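Local coordinates for protein S-adenosylmethionine:tRNA ribosyltransferase-isomerase (PDB 1VKY) that probably transfers and isomerises the ribose moiety of S-adenosylmethionine onto preQ1-modified tRNA, yielding the epoxyqueuosine nucleoside of the queuosine pathway, at residues E96-E99 and W103-L106; E234-P239 and V264-T269; E248-G253 and F293-A298; V259-V264 and S308-L313. All blocks are in the same frame, centred on the assembly; numbering follows the deposited sequence.

In the fold
Interaction 1 closes along the chain before the others open, and it lies in the six-stranded antiparallel sheet. Interactions 2, 3 and 4 interleave in sequence around the nine-stranded mixed sheet. The centres of interactions 1 and 2 are about 18 Å apart, and the two sheets meet there through a probable hydrogen bond between Glu96 and Gln237. Helix 261-270 ties the rest together. Interactions 2 and 4, with centres about 12 Å apart, share its Val264, and Arg265 packs on Leu313. Glu268 accepts backbone N-H groups of 293-298 in interaction 3, while Phe293 packs on Val264. One helix therefore connects three contacts whose segments lie far apart in sequence.

Interaction 1: residues E96-E99 and W103-L106; sequences ERLE and WKCL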
loop_
_atom_site.group_PDB
_atom_site.type_symbol
_atom_site.label_atom_id
_atom_site.label_comp_id
_atom_site.label_asym_id
_atom_site.label_seq_id
_atom_site.Cartn_x
_atom_site.Cartn_y
_atom_site.Cartn_z
ATOM N N GLU B 96 6.401 -7.561 -26.422
ATOM C CA GLU B 96 7.704 -8.038 -26.037
ATOM C C GLU B 96 8.807 -7.606 -26.986
ATOM O O GLU B 96 8.759 -7.857 -28.171
ATOM C CB GLU B 96 7.675 -9.571 -25.914
ATOM C CG GLU B 96 8.950 -10.142 -25.333
ATOM C CD GLU B 96 9.042 -11.644 -25.423
ATOM O OE1 GLU B 96 8.056 -12.304 -25.824
ATOM O OE2 GLU B 96 10.123 -12.168 -25.068
ATOM N N ARG B 97 9.839 -6.988 -26.436
ATOM C CA ARG B 97 10.977 -6.540 -27.237
ATOM C C ARG B 97 11.941 -7.658 -27.496
ATOM O O ARG B 97 12.420 -8.306 -26.559
ATOM C CB ARG B 97 11.681 -5.455 -26.461
ATOM C CG ARG B 97 12.888 -4.857 -27.071
ATOM C CD ARG B 97 13.403 -3.759 -26.181
ATOM N NE ARG B 97 14.508 -3.051 -26.788
ATOM C CZ ARG B 97 15.772 -3.409 -26.665
ATOM N NH1 ARG B 97 16.119 -4.479 -25.976
ATOM N NH2 ARG B 97 16.705 -2.688 -27.243
ATOM N N LEU B 98 12.231 -7.894 -28.773
ATOM C CA LEU B 98 13.172 -8.941 -29.154
ATOM C C LEU B 98 14.560 -8.345 -29.329
ATOM O O LEU B 98 15.569 -9.010 -29.131
ATOM C CB LEU B 98 12.702 -9.655 -30.424
ATOM C CG LEU B 98 11.271 -10.240 -30.398
ATOM C CD1 LEU B 98 11.060 -11.118 -31.615
ATOM C CD2 LEU B 98 10.962 -11.026 -29.131
ATOM N N GLU B 99 14.581 -7.071 -29.675
ATOM C CA GLU B 99 15.770 -6.358 -30.055
ATOM C C GLU B 99 15.318 -4.906 -30.243
ATOM O O GLU B 99 14.160 -4.670 -30.538
ATOM C CB GLU B 99 16.328 -6.976 -31.366
ATOM C CG GLU B 99 17.311 -6.137 -32.130
ATOM C CD GLU B 99 18.375 -6.944 -32.844
ATOM O OE1 GLU B 99 18.181 -7.307 -34.029
ATOM O OE2 GLU B 99 19.443 -7.188 -32.236
ATOM N N TRP B 103 9.758 -5.837 -32.089
ATOM C CA TRP B 103 8.824 -6.172 -31.035
ATOM C C TRP B 103 7.767 -7.175 -31.468
ATOM O O TRP B 103 7.248 -7.088 -32.586
ATOM C CB TRP B 103 8.088 -4.889 -30.619
ATOM C CG TRP B 103 8.935 -3.923 -29.890
ATOM C CD1 TRP B 103 9.895 -3.086 -30.422
ATOM C CD2 TRP B 103 8.916 -3.673 -28.496
ATOM N NE1 TRP B 103 10.468 -2.342 -29.427
ATOM C CE2 TRP B 103 9.892 -2.683 -28.232
ATOM C CE3 TRP B 103 8.177 -4.186 -27.432
ATOM C CZ2 TRP B 103 10.129 -2.193 -26.956
ATOM C CZ3 TRP B 103 8.401 -3.687 -26.173
ATOM C CH2 TRP B 103 9.381 -2.702 -25.949
ATOM N N LYS B 104 7.428 -8.104 -30.565
ATOM C CA LYS B 104 6.223 -8.884 -30.679
ATOM C C LYS B 104 5.102 -7.980 -30.271
ATOM O O LYS B 104 5.158 -7.377 -29.205
ATOM C CB LYS B 104 6.221 -10.098 -29.749
ATOM C CG LYS B 104 7.153 -11.179 -30.191
ATOM C CD LYS B 104 7.323 -12.250 -29.129
ATOM C CE LYS B 104 6.045 -12.973 -28.808
ATOM N NZ LYS B 104 5.775 -13.992 -29.817
ATOM N N CYS B 105 4.088 -7.912 -31.117
ATOM C CA CYS B 105 2.986 -6.973 -30.965
ATOM C C CYS B 105 1.662 -7.672 -31.130
ATOM O O CYS B 105 1.537 -8.662 -31.841
ATOM C CB CYS B 105 3.077 -5.881 -32.035
ATOM S SG CYS B 105 4.569 -4.869 -31.894
ATOM N N LEU B 106 0.656 -7.097 -30.492
ATOM C CA LEU B 106 -0.718 -7.484 -30.721
ATOM C C LEU B 106 -1.232 -6.517 -31.775
ATOM O O LEU B 106 -1.164 -5.309 -31.577
ATOM C CB LEU B 106 -1.503 -7.369 -29.396
ATOM C CG LEU B 106 -2.367 -8.546 -29.049
ATOM C CD1 LEU B 106 -3.582 -8.511 -29.965
ATOM C CD2 LEU B 106 -1.613 -9.853 -29.184
#
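Glu96 and Lys104 form an antiparallel hydrogen-bonded pair, with Glu96 N 3.1 Å from Lys104 O and Lys104 N 2.8 Å from Glu96 O. The neighbouring pair, Arg97 with Trp103, is non-hydrogen-bonded, and Trp103 CA adds a C-H...O contact to Glu96 O at 3.3 Å. On the face carrying Arg97 and Trp103, the arginine CB sits 3.5 Å from the centroid of the six-membered indole ring and only 6° off its normal, a CH-pi contact. Because CG is anti to the backbone N (chi1 179°) and the chain is extended, CD passes 3.7 Å from Trp103 CZ2. The guanidinium plane stands 77° from the ring, which excludes a stack. Asp147 accepts from both Arg97 NE and Trp103 NE1, so one carboxylate helps to hold both groups. On the other face Glu96 and Lys104 run side by side, OE1 lying 3.4 Å from Lys104 CD. Their charged atoms look elsewhere, OE1 to Gln237 and NZ to Asp135. Leu98 CD2 covers Lys104 CD at 3.8 Å. This is a beta hairpin of strands 89-97 and 102-108, with a classic beta bulge at Leu98 and Glu99.

Interaction 2: residues E234-P239 and V264-T269; sequences EFYQVP and VRTLET
Tyr236 lays its CB and the near end of its ring against Thr266, CB lying 3.5 Å from Thr266 OG1 and CG 4.0 Å from Thr266 CG2. The tyrosine CG is placed between the backbone N and the carbonyl carbon (chi1 65°), and from there the ring extends along the helix to a second threonine, one turn on. Thr269 CG2 meets the far end of the ring, 3.9 Å from Tyr236 OH. Both methyls approach the ring at a slant. The rotamer of Thr269 that presents CG2 to the ring also lets OG1 donate to Arg265 O at 2.6 Å, while Thr269 N reaches the same oxygen at 3.1 Å from the other face of the carbonyl plane. That OG1 is also hydrogen-bonded to Thr283. Val238 and Thr266 lie antiparallel, alongside each other, and the methyl pair Val238 CG2 to Thr266 CG2, at 3.5 Å, is tighter than an ordinary carbon contact. Gln237, between Tyr236 and Val238 in the strand, starts out away from the helix; its amide is held by His212 and Glu96. The axes of the segments 234-238 and 264-269 approach to 9.3 Å with 67° between their directions. The arrangement is that of an alpha/beta layer, with helix 261-270 packed across one face of the mixed sheet at strand 234-238.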
loop_
_atom_site.group_PDB
_atom_site.type_symbol
_atom_site.label_atom_id
_atom_site.label_comp_id
_atom_site.label_asym_id
_atom_site.label_seq_id
_atom_site.Cartn_x
_atom_site.Cartn_y
_atom_site.Cartn_z
ATOM N N GLU B 234 -6.208 -6.424 -20.427
ATOM C CA GLU B 234 -5.106 -7.160 -19.852
ATOM C C GLU B 234 -4.917 -8.410 -20.675
ATOM O O GLU B 234 -5.872 -9.112 -21.000
ATOM C CB GLU B 234 -5.408 -7.510 -18.405
ATOM C CG GLU B 234 -5.347 -6.305 -17.483
ATOM C CD GLU B 234 -5.833 -6.596 -16.066
ATOM O OE1 GLU B 234 -6.389 -7.705 -15.850
ATOM O OE2 GLU B 234 -5.664 -5.708 -15.177
ATOM N N PHE B 235 -3.678 -8.665 -21.062
ATOM C CA PHE B 235 -3.369 -9.817 -21.855
ATOM C C PHE B 235 -2.384 -10.631 -21.060
ATOM O O PHE B 235 -1.397 -10.090 -20.537
ATOM C CB PHE B 235 -2.759 -9.425 -23.213
ATOM C CG PHE B 235 -3.637 -8.535 -24.037
ATOM C CD1 PHE B 235 -3.576 -7.157 -23.880
ATOM C CD2 PHE B 235 -4.515 -9.058 -24.935
ATOM C CE1 PHE B 235 -4.380 -6.327 -24.615
ATOM C CE2 PHE B 235 -5.326 -8.241 -25.686
ATOM C CZ PHE B 235 -5.257 -6.871 -25.534
ATOM N N TYR B 236 -2.644 -11.925 -20.940
ATOM C CA TYR B 236 -1.650 -12.796 -20.323
ATOM C C TYR B 236 -0.683 -13.232 -21.387
ATOM O O TYR B 236 -1.014 -13.294 -22.580
ATOM C CB TYR B 236 -2.288 -14.027 -19.649
ATOM C CG TYR B 236 -2.954 -14.970 -20.612
ATOM C CD1 TYR B 236 -2.195 -15.898 -21.362
ATOM C CD2 TYR B 236 -4.324 -14.934 -20.819
ATOM C CE1 TYR B 236 -2.802 -16.756 -22.230
ATOM C CE2 TYR B 236 -4.924 -15.823 -21.680
ATOM C CZ TYR B 236 -4.172 -16.719 -22.371
ATOM O OH TYR B 236 -4.781 -17.548 -23.273
ATOM N N GLN B 237 0.523 -13.555 -20.956
ATOM C CA GLN B 237 1.489 -14.207 -21.835
ATOM C C GLN B 237 2.177 -15.324 -21.072
ATOM O O GLN B 237 2.603 -15.124 -19.947
ATOM C CB GLN B 237 2.550 -13.188 -22.301
ATOM C CG GLN B 237 3.601 -13.773 -23.272
ATOM C CD GLN B 237 4.719 -12.807 -23.611
ATOM O OE1 GLN B 237 4.855 -11.775 -22.963
ATOM N NE2 GLN B 237 5.532 -13.161 -24.610
ATOM N N VAL B 238 2.275 -16.488 -21.695
ATOM C CA VAL B 238 3.043 -17.621 -21.213
ATOM C C VAL B 238 4.052 -17.934 -22.289
ATOM O O VAL B 238 3.745 -18.536 -23.321
ATOM C CB VAL B 238 2.179 -18.884 -20.954
ATOM C CG1 VAL B 238 3.014 -19.966 -20.242
ATOM C CG2 VAL B 238 0.984 -18.534 -20.090
ATOM N N PRO B 239 5.276 -17.499 -22.064
ATOM C CA PRO B 239 6.278 -17.599 -23.070
ATOM C C PRO B 239 6.832 -19.000 -23.229
ATOM O O PRO B 239 6.633 -19.878 -22.388
ATOM C CB PRO B 239 7.357 -16.600 -22.580
ATOM C CG PRO B 239 7.228 -16.584 -21.110
ATOM C CD PRO B 239 5.774 -16.861 -20.821
ATOM N N VAL B 264 -2.446 -18.445 -11.251
ATOM C CA VAL B 264 -3.428 -19.560 -11.340
ATOM C C VAL B 264 -4.377 -19.389 -12.486
ATOM O O VAL B 264 -4.594 -20.317 -13.225
ATOM C CB VAL B 264 -4.240 -19.683 -10.050
ATOM C CG1 VAL B 264 -5.368 -20.719 -10.200
ATOM C CG2 VAL B 264 -3.337 -20.054 -8.896
ATOM N N ARG B 265 -4.983 -18.206 -12.618
ATOM C CA ARG B 265 -5.959 -17.980 -13.686
ATOM C C ARG B 265 -5.317 -18.106 -15.030
ATOM O O ARG B 265 -5.900 -18.681 -15.937
ATOM C CB ARG B 265 -6.654 -16.608 -13.539
ATOM C CG ARG B 265 -7.388 -16.402 -12.200
ATOM C CD ARG B 265 -8.186 -15.013 -12.052
ATOM N NE ARG B 265 -7.839 -14.155 -13.177
ATOM C CZ ARG B 265 -7.062 -13.085 -13.145
ATOM N NH1 ARG B 265 -6.564 -12.630 -12.003
ATOM N NH2 ARG B 265 -6.791 -12.451 -14.292
ATOM N N THR B 266 -4.080 -17.639 -15.185
ATOM C CA THR B 266 -3.389 -17.787 -16.469
ATOM C C THR B 266 -3.107 -19.224 -16.815
ATOM O O THR B 266 -3.391 -19.672 -17.920
ATOM C CB THR B 266 -2.057 -16.947 -16.460
ATOM O OG1 THR B 266 -2.416 -15.547 -16.519
ATOM C CG2 THR B 266 -1.239 -17.215 -17.747
ATOM N N LEU B 267 -2.542 -19.968 -15.873
ATOM C CA LEU B 267 -2.238 -21.358 -16.116
ATOM C C LEU B 267 -3.464 -22.263 -16.345
ATOM O O LEU B 267 -3.430 -23.162 -17.212
ATOM C CB LEU B 267 -1.393 -21.903 -14.978
ATOM C CG LEU B 267 0.032 -21.318 -14.821
ATOM C CD1 LEU B 267 0.582 -21.954 -13.534
ATOM C CD2 LEU B 267 0.935 -21.573 -16.008
ATOM N N GLU B 268 -4.523 -22.063 -15.558
ATOM C CA GLU B 268 -5.755 -22.854 -15.763
ATOM C C GLU B 268 -6.512 -22.484 -17.043
ATOM O O GLU B 268 -7.207 -23.316 -17.650
ATOM C CB GLU B 268 -6.651 -22.773 -14.521
ATOM C CG GLU B 268 -6.028 -23.440 -13.307
ATOM C CD GLU B 268 -5.675 -24.912 -13.510
ATOM O OE1 GLU B 268 -6.512 -25.657 -14.076
ATOM O OE2 GLU B 268 -4.578 -25.348 -13.100
ATOM N N THR B 269 -6.338 -21.259 -17.509
ATOM C CA THR B 269 -6.808 -20.862 -18.817
ATOM C C THR B 269 -6.068 -21.610 -19.949
ATOM O O THR B 269 -6.704 -22.219 -20.846
ATOM C CB THR B 269 -6.638 -19.346 -18.960
ATOM O OG1 THR B 269 -7.479 -18.672 -18.022
ATOM C CG2 THR B 269 -7.050 -18.871 -20.347
#

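Interaction 3: residues E248-G253 and F293-A298; sequences ETRERG and FKLVDA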
loop_
_atom_site.group_PDB
_atom_site.type_symbol
_atom_site.label_atom_id
_atom_site.label_comp_id
_atom_site.label_asym_id
_atom_site.label_seq_id
_atom_site.Cartn_x
_atom_site.Cartn_y
_atom_site.Cartn_z
ATOM N N GLU B 248 8.338 -30.003 -18.671
ATOM C CA GLU B 248 9.451 -30.729 -18.008
ATOM C C GLU B 248 9.198 -31.075 -16.533
ATOM O O GLU B 248 9.593 -32.148 -16.044
ATOM C CB GLU B 248 10.724 -29.908 -18.111
ATOM C CG GLU B 248 11.303 -29.819 -19.513
ATOM C CD GLU B 248 12.434 -28.825 -19.599
ATOM O OE1 GLU B 248 12.627 -28.024 -18.650
ATOM O OE2 GLU B 248 13.125 -28.847 -20.624
ATOM N N THR B 249 8.553 -30.165 -15.817
ATOM C CA THR B 249 8.245 -30.377 -14.410
ATOM C C THR B 249 7.245 -31.527 -14.239
ATOM O O THR B 249 7.440 -32.426 -13.429
ATOM C CB THR B 249 7.667 -29.081 -13.833
ATOM O OG1 THR B 249 8.624 -28.034 -13.978
ATOM C CG2 THR B 249 7.534 -29.170 -12.326
ATOM N N ARG B 250 6.209 -31.503 -15.056
ATOM C CA ARG B 250 5.230 -32.582 -15.138
ATOM C C ARG B 250 5.892 -33.925 -15.489
ATOM O O ARG B 250 5.656 -34.934 -14.827
ATOM C CB ARG B 250 4.191 -32.245 -16.193
ATOM C CG ARG B 250 3.035 -31.387 -15.707
ATOM C CD ARG B 250 1.778 -32.221 -15.386
ATOM N NE ARG B 250 0.717 -31.443 -14.736
ATOM C CZ ARG B 250 0.824 -30.947 -13.512
ATOM N NH1 ARG B 250 1.934 -31.130 -12.809
ATOM N NH2 ARG B 250 -0.166 -30.271 -12.997
ATOM N N GLU B 251 6.719 -33.928 -16.525
ATOM C CA GLU B 251 7.470 -35.131 -16.906
ATOM C C GLU B 251 8.313 -35.676 -15.767
ATOM O O GLU B 251 8.362 -36.875 -15.575
ATOM C CB GLU B 251 8.346 -34.853 -18.121
ATOM C CG GLU B 251 7.512 -34.642 -19.368
ATOM C CD GLU B 251 8.302 -34.196 -20.595
ATOM O OE1 GLU B 251 7.657 -34.104 -21.679
ATOM O OE2 GLU B 251 9.529 -33.924 -20.475
ATOM N N ARG B 252 8.969 -34.808 -15.008
ATOM C CA ARG B 252 9.772 -35.238 -13.849
ATOM C C ARG B 252 8.936 -35.729 -12.698
ATOM O O ARG B 252 9.470 -36.295 -11.753
ATOM C CB ARG B 252 10.616 -34.088 -13.313
ATOM C CG ARG B 252 11.782 -33.747 -14.163
ATOM C CD ARG B 252 12.755 -32.837 -13.458
ATOM N NE ARG B 252 12.158 -31.616 -12.899
ATOM C CZ ARG B 252 11.940 -30.508 -13.596
ATOM N NH1 ARG B 252 12.192 -30.454 -14.892
ATOM N NH2 ARG B 252 11.429 -29.447 -13.005
ATOM N N GLY B 253 7.636 -35.447 -12.725
ATOM C CA GLY B 253 6.775 -35.786 -11.616
ATOM C C GLY B 253 6.879 -34.798 -10.459
ATOM O O GLY B 253 6.378 -35.084 -9.378
ATOM N N PHE B 293 -8.014 -28.352 -10.878
ATOM C CA PHE B 293 -6.813 -27.634 -11.272
ATOM C C PHE B 293 -5.957 -28.573 -12.122
ATOM O O PHE B 293 -5.466 -29.581 -11.640
ATOM C CB PHE B 293 -6.128 -27.062 -10.046
ATOM C CG PHE B 293 -6.931 -25.965 -9.437
ATOM C CD1 PHE B 293 -8.024 -26.261 -8.602
ATOM C CD2 PHE B 293 -6.667 -24.646 -9.760
ATOM C CE1 PHE B 293 -8.846 -25.234 -8.091
ATOM C CE2 PHE B 293 -7.449 -23.632 -9.280
ATOM C CZ PHE B 293 -8.565 -23.911 -8.440
ATOM N N LYS B 294 -5.845 -28.264 -13.405
ATOM C CA LYS B 294 -5.124 -29.091 -14.347
ATOM C C LYS B 294 -3.627 -28.838 -14.390
ATOM O O LYS B 294 -2.843 -29.702 -14.794
ATOM C CB LYS B 294 -5.701 -28.876 -15.739
ATOM C CG LYS B 294 -7.125 -29.389 -15.840
ATOM C CD LYS B 294 -7.742 -29.119 -17.244
ATOM C CE LYS B 294 -9.099 -29.853 -17.406
ATOM N NZ LYS B 294 -9.288 -31.100 -16.543
ATOM N N LEU B 295 -3.199 -27.654 -14.037
ATOM C CA LEU B 295 -1.769 -27.345 -14.108
ATOM C C LEU B 295 -1.170 -26.985 -12.754
ATOM O O LEU B 295 -0.009 -27.292 -12.454
ATOM C CB LEU B 295 -1.475 -26.216 -15.102
ATOM C CG LEU B 295 -1.078 -26.552 -16.523
ATOM C CD1 LEU B 295 -0.736 -25.335 -17.292
ATOM C CD2 LEU B 295 0.070 -27.598 -16.623
ATOM N N VAL B 296 -1.960 -26.438 -11.878
ATOM C CA VAL B 296 -1.406 -25.951 -10.604
ATOM C C VAL B 296 -1.451 -27.025 -9.506
ATOM O O VAL B 296 -2.538 -27.470 -9.135
ATOM C CB VAL B 296 -2.189 -24.729 -10.168
ATOM C CG1 VAL B 296 -1.641 -24.182 -8.806
ATOM C CG2 VAL B 296 -2.160 -23.657 -11.231
ATOM N N ASP B 297 -0.285 -27.431 -8.991
ATOM C CA ASP B 297 -0.212 -28.474 -7.932
ATOM C C ASP B 297 -0.188 -27.926 -6.512
ATOM O O ASP B 297 -0.506 -28.634 -5.545
ATOM C CB ASP B 297 1.012 -29.359 -8.125
ATOM C CG ASP B 297 1.070 -29.956 -9.521
ATOM O OD1 ASP B 297 0.055 -30.520 -9.964
ATOM O OD2 ASP B 297 2.071 -29.864 -10.262
ATOM N N ALA B 298 0.214 -26.673 -6.380
ATOM C CA ALA B 298 0.313 -25.978 -5.108
ATOM C C ALA B 298 0.202 -24.492 -5.336
ATOM O O ALA B 298 0.391 -24.021 -6.442
ATOM C CB ALA B 298 1.604 -26.323 -4.419
#
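Arg250 leaves helix 240-252 pointing across rather than at 293-298. From CB, CG is set beside the backbone N, and the chain bends at chi2 (-99°), which swings the rest of the arginine toward the loop. The side chain also touches Ile256. Arg250 NE then passes 4.3 Å from Leu295 CD2 and 4.0 Å from Lys294 O. The helix that supplies the arginine closes just afterwards in a Schellman motif: Gly253, with positive phi, follows the last turn, and its N bonds back to Arg250 O at 2.9 Å. The partner segment is the loop leading into strand 298-302 of the mixed sheet, so the contact joins the end of a helix to the entry of a strand. At the tip, the two terminal nitrogens grip the Asp297 carboxylate end-on in a salt bridge. Arg250 NH1 meets the syn lone pair of Asp297 OD2 at 2.8 Å, in the guanidinium plane and nearly straight (173°). Arg250 NH2 reaches Asp297 OD1 at 3.1 Å along a more bent path, consistent with the 42° between the guanidinium and carboxylate planes. Arg250 NH2 also donates to Lys294 O at 3.3 Å, in the guanidinium plane but above the carbonyl plane; Leu295 O, 3.0 Å from Arg250 NH2, is badly angled for a bond. Asp297 OD2 has a second donor in Ile256 N.

Interaction 4: residues V259-V264 and S308-L313; sequences VGTTTV and STLLML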
loop_
_atom_site.group_PDB
_atom_site.type_symbol
_atom_site.label_atom_id
_atom_site.label_comp_id
_atom_site.label_asym_id
_atom_site.label_seq_id
_atom_site.Cartn_x
_atom_site.Cartn_y
_atom_site.Cartn_z
ATOM N N VAL B 259 2.531 -18.886 -7.861
ATOM C CA VAL B 259 2.663 -17.808 -6.880
ATOM C C VAL B 259 1.687 -16.711 -7.255
ATOM O O VAL B 259 1.912 -15.994 -8.248
ATOM C CB VAL B 259 4.097 -17.268 -6.824
ATOM C CG1 VAL B 259 4.160 -16.114 -5.798
ATOM C CG2 VAL B 259 5.054 -18.389 -6.463
ATOM N N GLY B 260 0.578 -16.657 -6.520
ATOM C CA GLY B 260 -0.488 -15.666 -6.750
ATOM C C GLY B 260 -1.628 -16.153 -7.615
ATOM O O GLY B 260 -1.437 -16.987 -8.471
ATOM N N THR B 261 -2.828 -15.633 -7.368
ATOM C CA THR B 261 -4.056 -16.005 -8.065
ATOM C C THR B 261 -4.060 -15.602 -9.523
ATOM O O THR B 261 -4.678 -16.293 -10.376
ATOM C CB THR B 261 -5.287 -15.367 -7.400
ATOM O OG1 THR B 261 -5.097 -13.951 -7.296
ATOM C CG2 THR B 261 -5.452 -15.833 -5.957
ATOM N N THR B 262 -3.330 -14.538 -9.855
ATOM C CA THR B 262 -3.174 -14.189 -11.300
ATOM C C THR B 262 -2.475 -15.318 -12.055
ATOM O O THR B 262 -2.916 -15.736 -13.120
ATOM C CB THR B 262 -2.393 -12.897 -11.474
ATOM O OG1 THR B 262 -3.140 -11.837 -10.874
ATOM C CG2 THR B 262 -2.295 -12.497 -12.968
ATOM N N THR B 263 -1.367 -15.811 -11.515
ATOM C CA THR B 263 -0.703 -16.964 -12.107
ATOM C C THR B 263 -1.659 -18.153 -12.288
ATOM O O THR B 263 -1.671 -18.805 -13.339
ATOM C CB THR B 263 0.470 -17.379 -11.224
ATOM O OG1 THR B 263 1.443 -16.323 -11.162
ATOM C CG2 THR B 263 1.210 -18.556 -11.844
ATOM N N VAL B 264 -2.446 -18.445 -11.251
ATOM C CA VAL B 264 -3.428 -19.560 -11.340
ATOM C C VAL B 264 -4.377 -19.389 -12.486
ATOM O O VAL B 264 -4.594 -20.317 -13.225
ATOM C CB VAL B 264 -4.240 -19.683 -10.050
ATOM C CG1 VAL B 264 -5.368 -20.719 -10.200
ATOM C CG2 VAL B 264 -3.337 -20.054 -8.896
ATOM N N SER B 308 -14.669 -11.959 -1.338
ATOM C CA SER B 308 -13.961 -11.581 -2.566
ATOM C C SER B 308 -13.990 -12.733 -3.557
ATOM O O SER B 308 -13.999 -13.910 -3.139
ATOM C CB SER B 308 -12.499 -11.280 -2.295
ATOM O OG SER B 308 -11.967 -12.316 -1.518
ATOM N N THR B 309 -13.872 -12.424 -4.843
ATOM C CA THR B 309 -13.703 -13.491 -5.818
ATOM C C THR B 309 -12.378 -14.207 -5.652
ATOM O O THR B 309 -12.264 -15.360 -6.047
ATOM C CB THR B 309 -13.848 -13.004 -7.255
ATOM O OG1 THR B 309 -12.890 -11.965 -7.495
ATOM C CG2 THR B 309 -15.174 -12.372 -7.489
ATOM N N LEU B 310 -11.360 -13.556 -5.076
ATOM C CA LEU B 310 -10.094 -14.251 -4.819
ATOM C C LEU B 310 -10.251 -15.335 -3.747
ATOM O O LEU B 310 -9.651 -16.382 -3.830
ATOM C CB LEU B 310 -8.979 -13.267 -4.437
ATOM C CG LEU B 310 -8.691 -12.201 -5.513
ATOM C CD1 LEU B 310 -7.496 -11.351 -5.145
ATOM C CD2 LEU B 310 -8.421 -12.867 -6.842
ATOM N N LEU B 311 -11.044 -15.056 -2.731
ATOM C CA LEU B 311 -11.363 -16.052 -1.713
ATOM C C LEU B 311 -12.117 -17.222 -2.334
ATOM O O LEU B 311 -11.863 -18.405 -2.022
ATOM C CB LEU B 311 -12.175 -15.405 -0.548
ATOM C CG LEU B 311 -12.596 -16.356 0.547
ATOM C CD1 LEU B 311 -11.401 -17.177 1.061
ATOM C CD2 LEU B 311 -13.302 -15.568 1.670
ATOM N N MET B 312 -13.011 -16.934 -3.264
ATOM C CA MET B 312 -13.724 -18.012 -3.965
ATOM C C MET B 312 -12.748 -18.910 -4.768
ATOM O O MET B 312 -12.892 -20.127 -4.795
ATOM C CB MET B 312 -14.792 -17.457 -4.901
ATOM C CG MET B 312 -15.935 -16.700 -4.197
ATOM S SD MET B 312 -16.876 -15.780 -5.433
ATOM C CE MET B 312 -17.900 -14.822 -4.291
ATOM N N LEU B 313 -11.743 -18.307 -5.397
ATOM C CA LEU B 313 -10.747 -19.093 -6.151
ATOM C C LEU B 313 -9.943 -19.978 -5.202
ATOM O O LEU B 313 -9.747 -21.147 -5.460
ATOM C CB LEU B 313 -9.826 -18.146 -6.902
ATOM C CG LEU B 313 -8.688 -18.664 -7.791
ATOM C CD1 LEU B 313 -8.277 -17.564 -8.794
ATOM C CD2 LEU B 313 -7.497 -19.102 -6.979
#
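Thr261 and Leu310 meet with their side chains at about a right angle, and Leu310 CD2 comes to 3.5 Å from Thr261 OG1 and 4.0 Å from Thr261 CB. Leu313, one turn further along its helix, slants across the same threonine and touches it with both methyls: Leu313 CD1 lies 4.0 Å from Thr261 CB and Leu313 CD2 lies 4.0 Å from Thr261 CG2. With CG anti to the backbone N (chi1 -179°), Leu313 reaches on to the neighbouring helix turn. There Leu313 runs antiparallel to Val264, with Leu313 CD2 4.2 Å from Val264 CG1. No hydrogen bond crosses the contact; it is held by van der Waals packing. Its polar atom, Thr261 OG1, is hydrogen-bonded to an unidentified bound molecule, probably from the crystallisation liquor, which also takes a weak bond from Thr262 N. Both helices begin here: Ser308 is the N-cap of helix 309-318, its OG accepting from Leu311 N at 3.1 Å, and Gly260 is the other N-cap, right after strand 256-259. The arrangement is a buried helix-helix contact between the first turns of 261-270 and 309-318, and the bound molecule may mark a pocket beside it.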